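Local coordinates for protein type II secretion chaperone CpaB (Acinetobacter nosocomialis M2, PDB 6O38) that acts as a type II secretion chaperone that binds the secreted metalloprotease CpaA, probably readying it for export, at residues G[84-89]-G[99-104]. Sequence-based numbering, arbitrary orientation.
Sequences DTVKFQ and GKIVEI
Val86 and Gly99 face each other as an antiparallel hydrogen-bonded pair, joined by two reciprocal backbone bonds: Val86 N to Gly99 O, and Gly99 N to Val86 O. Glycine suits this place because, having no side chain, it puts nothing on the face where Val86 packs and the ring of Phe88 lies. One step along, Thr85 and Lys100 form the non-hydrogen-bonded pair, their CA atoms 4.4 Å apart. The bonding runs on to one residue before the start of strand 85-89, where Ile101 N donates to Asp84 O at 3.0 Å; Lys100 CA adds a C-H···O contact to the same oxygen.

The two faces differ in character. The buried one is the packed side: Val86 lies against Val44 and Phe128, and Ile101 against Phe128 and Trp114, while CG2 of Val86 and CD1 of Ile101, 4.4 Å apart, touch only lightly. On the solvent side the Lys100 chain, bent at chi2 (-141°), passes obliquely by Thr85, its CE 3.8 Å from OG1. Beta-branched Thr85 favours the extended backbone, and its hydroxyl tolerates partial exposure; the methylenes of exposed Lys100 can run past it, and the side chain also touches Asp119. Asp84 leaves the backbone pointing away from strand 99-104, and its OD2 accepts a hydrogen bond from Lys81 N.

Past Ile101, where strand 95-106 still pairs with strand 111-118, Val102 and Glu103 together face Thr115 in a classic beta bulge. The paired strands form a beta hairpin of the chain's antiparallel sheet, with 85-90 outermost and its far side backbone-bonded through Lys87 to Gln42 and Val44.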
ATOM      1  N   ASP G  84      -0.248   8.730  19.755  1.00 73.89           N
ATOM      2  CA  ASP G  84       1.015   9.422  19.557  1.00 74.12           C
ATOM      3  C   ASP G  84       1.422   9.399  18.086  1.00 72.67           C
ATOM      4  O   ASP G  84       1.031   8.517  17.315  1.00 71.23           O
ATOM      5  CB  ASP G  84       2.115   8.795  20.415  1.00 74.29           C
ATOM      6  CG  ASP G  84       1.918   9.058  21.896  1.00 78.41           C
ATOM      7  OD1 ASP G  84       1.276  10.073  22.240  1.00 79.79           O
ATOM      8  OD2 ASP G  84       2.407   8.252  22.715  1.00 80.53           O
ATOM      9  N   THR G  85       2.226  10.387  17.703  1.00 73.88           N
ATOM     10  CA  THR G  85       2.634  10.567  16.316  1.00 72.85           C
ATOM     11  C   THR G  85       3.929   9.814  16.034  1.00 71.38           C
ATOM     12  O   THR G  85       4.859   9.823  16.845  1.00 71.92           O
ATOM     13  CB  THR G  85       2.806  12.054  15.999  1.00 74.51           C
ATOM     14  OG1 THR G  85       1.569  12.740  16.233  1.00 76.06           O
ATOM     15  CG2 THR G  85       3.217  12.258  14.547  1.00 73.51           C
ATOM     16  N   VAL G  86       3.977   9.162  14.874  1.00 71.96           N
ATOM     17  CA  VAL G  86       5.125   8.375  14.440  1.00 70.54           C
ATOM     18  C   VAL G  86       5.456   8.762  13.004  1.00 69.56           C
ATOM     19  O   VAL G  86       4.553   8.985  12.190  1.00 69.07           O
ATOM     20  CB  VAL G  86       4.844   6.861  14.571  1.00 69.44           C
ATOM     21  CG1 VAL G  86       5.323   6.096  13.348  1.00 67.70           C
ATOM     22  CG2 VAL G  86       5.488   6.312  15.834  1.00 70.24           C
ATOM     23  N   LYS G  87       6.749   8.853  12.697  1.00 70.45           N
ATOM     24  CA  LYS G  87       7.224   9.339  11.408  1.00 70.25           C
ATOM     25  C   LYS G  87       8.131   8.306  10.753  1.00 69.03           C
ATOM     26  O   LYS G  87       8.944   7.663  11.425  1.00 69.21           O
ATOM     27  CB  LYS G  87       7.976  10.664  11.576  1.00 72.25           C
ATOM     28  CG  LYS G  87       8.308  11.379  10.278  1.00 72.81           C
ATOM     29  CD  LYS G  87       8.843  12.772  10.567  1.00 75.18           C
ATOM     30  CE  LYS G  87       8.573  13.724   9.416  1.00 76.74           C
ATOM     31  NZ  LYS G  87       8.837  15.137   9.805  1.00 79.65           N
ATOM     32  N   PHE G  88       7.991   8.158   9.437  1.00 68.75           N
ATOM     33  CA  PHE G  88       8.822   7.265   8.641  1.00 67.90           C
ATOM     34  C   PHE G  88       9.578   8.073   7.596  1.00 68.94           C
ATOM     35  O   PHE G  88       9.003   8.948   6.941  1.00 69.93           O
ATOM     36  CB  PHE G  88       7.983   6.186   7.945  1.00 66.46           C
ATOM     37  CG  PHE G  88       7.206   5.313   8.887  1.00 65.69           C
ATOM     38  CD1 PHE G  88       7.783   4.181   9.440  1.00 65.43           C
ATOM     39  CD2 PHE G  88       5.893   5.617   9.210  1.00 65.54           C
ATOM     40  CE1 PHE G  88       7.067   3.373  10.304  1.00 65.19           C
ATOM     41  CE2 PHE G  88       5.173   4.812  10.072  1.00 65.23           C
ATOM     42  CZ  PHE G  88       5.761   3.690  10.620  1.00 65.09           C
ATOM     43  N   GLN G  89      10.868   7.777   7.437  1.00 67.85           N
ATOM     44  CA  GLN G  89      11.709   8.442   6.446  1.00 68.92           C
ATOM     45  C   GLN G  89      12.420   7.385   5.611  1.00 68.10           C
ATOM     46  O   GLN G  89      13.299   6.676   6.111  1.00 67.77           O
ATOM     47  CB  GLN G  89      12.714   9.384   7.108  1.00 70.03           C
ATOM     48  CG  GLN G  89      12.118  10.722   7.516  1.00 71.58           C
ATOM     49  CD  GLN G  89      13.172  11.745   7.884  1.00 72.81           C
ATOM     50  OE1 GLN G  89      14.333  11.403   8.113  1.00 72.34           O
ATOM     51  NE2 GLN G  89      12.776  13.010   7.938  1.00 74.59           N
ATOM     52  N   GLY G  99       2.417   9.472  10.967  1.00 66.22           N
ATOM     53  CA  GLY G  99       1.256   8.658  11.273  1.00 65.73           C
ATOM     54  C   GLY G  99       1.013   8.641  12.763  1.00 67.79           C
ATOM     55  O   GLY G  99       1.831   9.115  13.554  1.00 68.72           O
ATOM     56  N   LYS G 100      -0.134   8.084  13.143  1.00 65.86           N
ATOM     57  CA  LYS G 100      -0.556   8.048  14.536  1.00 67.23           C
ATOM     58  C   LYS G 100      -0.886   6.621  14.941  1.00 66.13           C
ATOM     59  O   LYS G 100      -1.535   5.888  14.189  1.00 64.49           O
ATOM     60  CB  LYS G 100      -1.771   8.953  14.773  1.00 68.48           C
ATOM     61  CG  LYS G 100      -1.630  10.332  14.155  1.00 69.65           C
ATOM     62  CD  LYS G 100      -2.196  11.415  15.052  1.00 71.93           C
ATOM     63  CE  LYS G 100      -1.847  12.794  14.515  1.00 73.42           C
ATOM     64  NZ  LYS G 100      -2.220  13.879  15.464  1.00 75.71           N
ATOM     65  N   ILE G 101      -0.435   6.233  16.134  1.00 65.46           N
ATOM     66  CA  ILE G 101      -0.750   4.913  16.666  1.00 66.87           C
ATOM     67  C   ILE G 101      -2.240   4.835  16.960  1.00 68.70           C
ATOM     68  O   ILE G 101      -2.803   5.706  17.637  1.00 70.50           O
ATOM     69  CB  ILE G 101       0.080   4.626  17.927  1.00 69.03           C
ATOM     70  CG1 ILE G 101       1.575   4.745  17.627  1.00 67.62           C
ATOM     71  CG2 ILE G 101      -0.247   3.246  18.477  1.00 70.75           C
ATOM     72  CD1 ILE G 101       2.093   3.697  16.669  1.00 65.56           C
ATOM     73  N   VAL G 102      -2.891   3.794  16.448  1.00 68.57           N
ATOM     74  CA  VAL G 102      -4.319   3.607  16.666  1.00 70.69           C
ATOM     75  C   VAL G 102      -4.640   2.359  17.475  1.00 73.25           C
ATOM     76  O   VAL G 102      -5.770   2.242  17.977  1.00 75.97           O
ATOM     77  CB  VAL G 102      -5.089   3.578  15.329  1.00 69.16           C
ATOM     78  CG1 VAL G 102      -4.777   4.815  14.502  1.00 66.90           C
ATOM     79  CG2 VAL G 102      -4.768   2.308  14.553  1.00 67.90           C
ATOM     80  N   GLU G 103      -3.703   1.427  17.638  1.00 72.83           N
ATOM     81  CA  GLU G 103      -4.024   0.146  18.254  1.00 75.22           C
ATOM     82  C   GLU G 103      -2.743  -0.510  18.747  1.00 75.14           C
ATOM     83  O   GLU G 103      -1.783  -0.649  17.985  1.00 72.48           O
ATOM     84  CB  GLU G 103      -4.744  -0.761  17.251  1.00 74.59           C
ATOM     85  CG  GLU G 103      -5.661  -1.797  17.870  1.00 77.98           C
ATOM     86  CD  GLU G 103      -6.565  -2.446  16.841  1.00 77.83           C
ATOM     87  OE1 GLU G 103      -6.144  -2.566  15.670  1.00 74.98           O
ATOM     88  OE2 GLU G 103      -7.702  -2.823  17.196  1.00 80.91           O
ATOM     89  N   ILE G 104      -2.734  -0.906  20.017  1.00 78.40           N
ATOM     90  CA  ILE G 104      -1.624  -1.636  20.623  1.00 79.16           C
ATOM     91  C   ILE G 104      -2.177  -2.952  21.146  1.00 81.95           C
ATOM     92  O   ILE G 104      -3.082  -2.957  21.988  1.00 85.31           O
ATOM     93  CB  ILE G 104      -0.951  -0.834  21.747  1.00 81.08           C
ATOM     94  CG1 ILE G 104      -0.578   0.567  21.257  1.00 78.78           C
ATOM     95  CG2 ILE G 104       0.279  -1.570  22.254  1.00 81.86           C
ATOM     96  CD1 ILE G 104       0.114   1.410  22.301  1.00 80.84           C
TER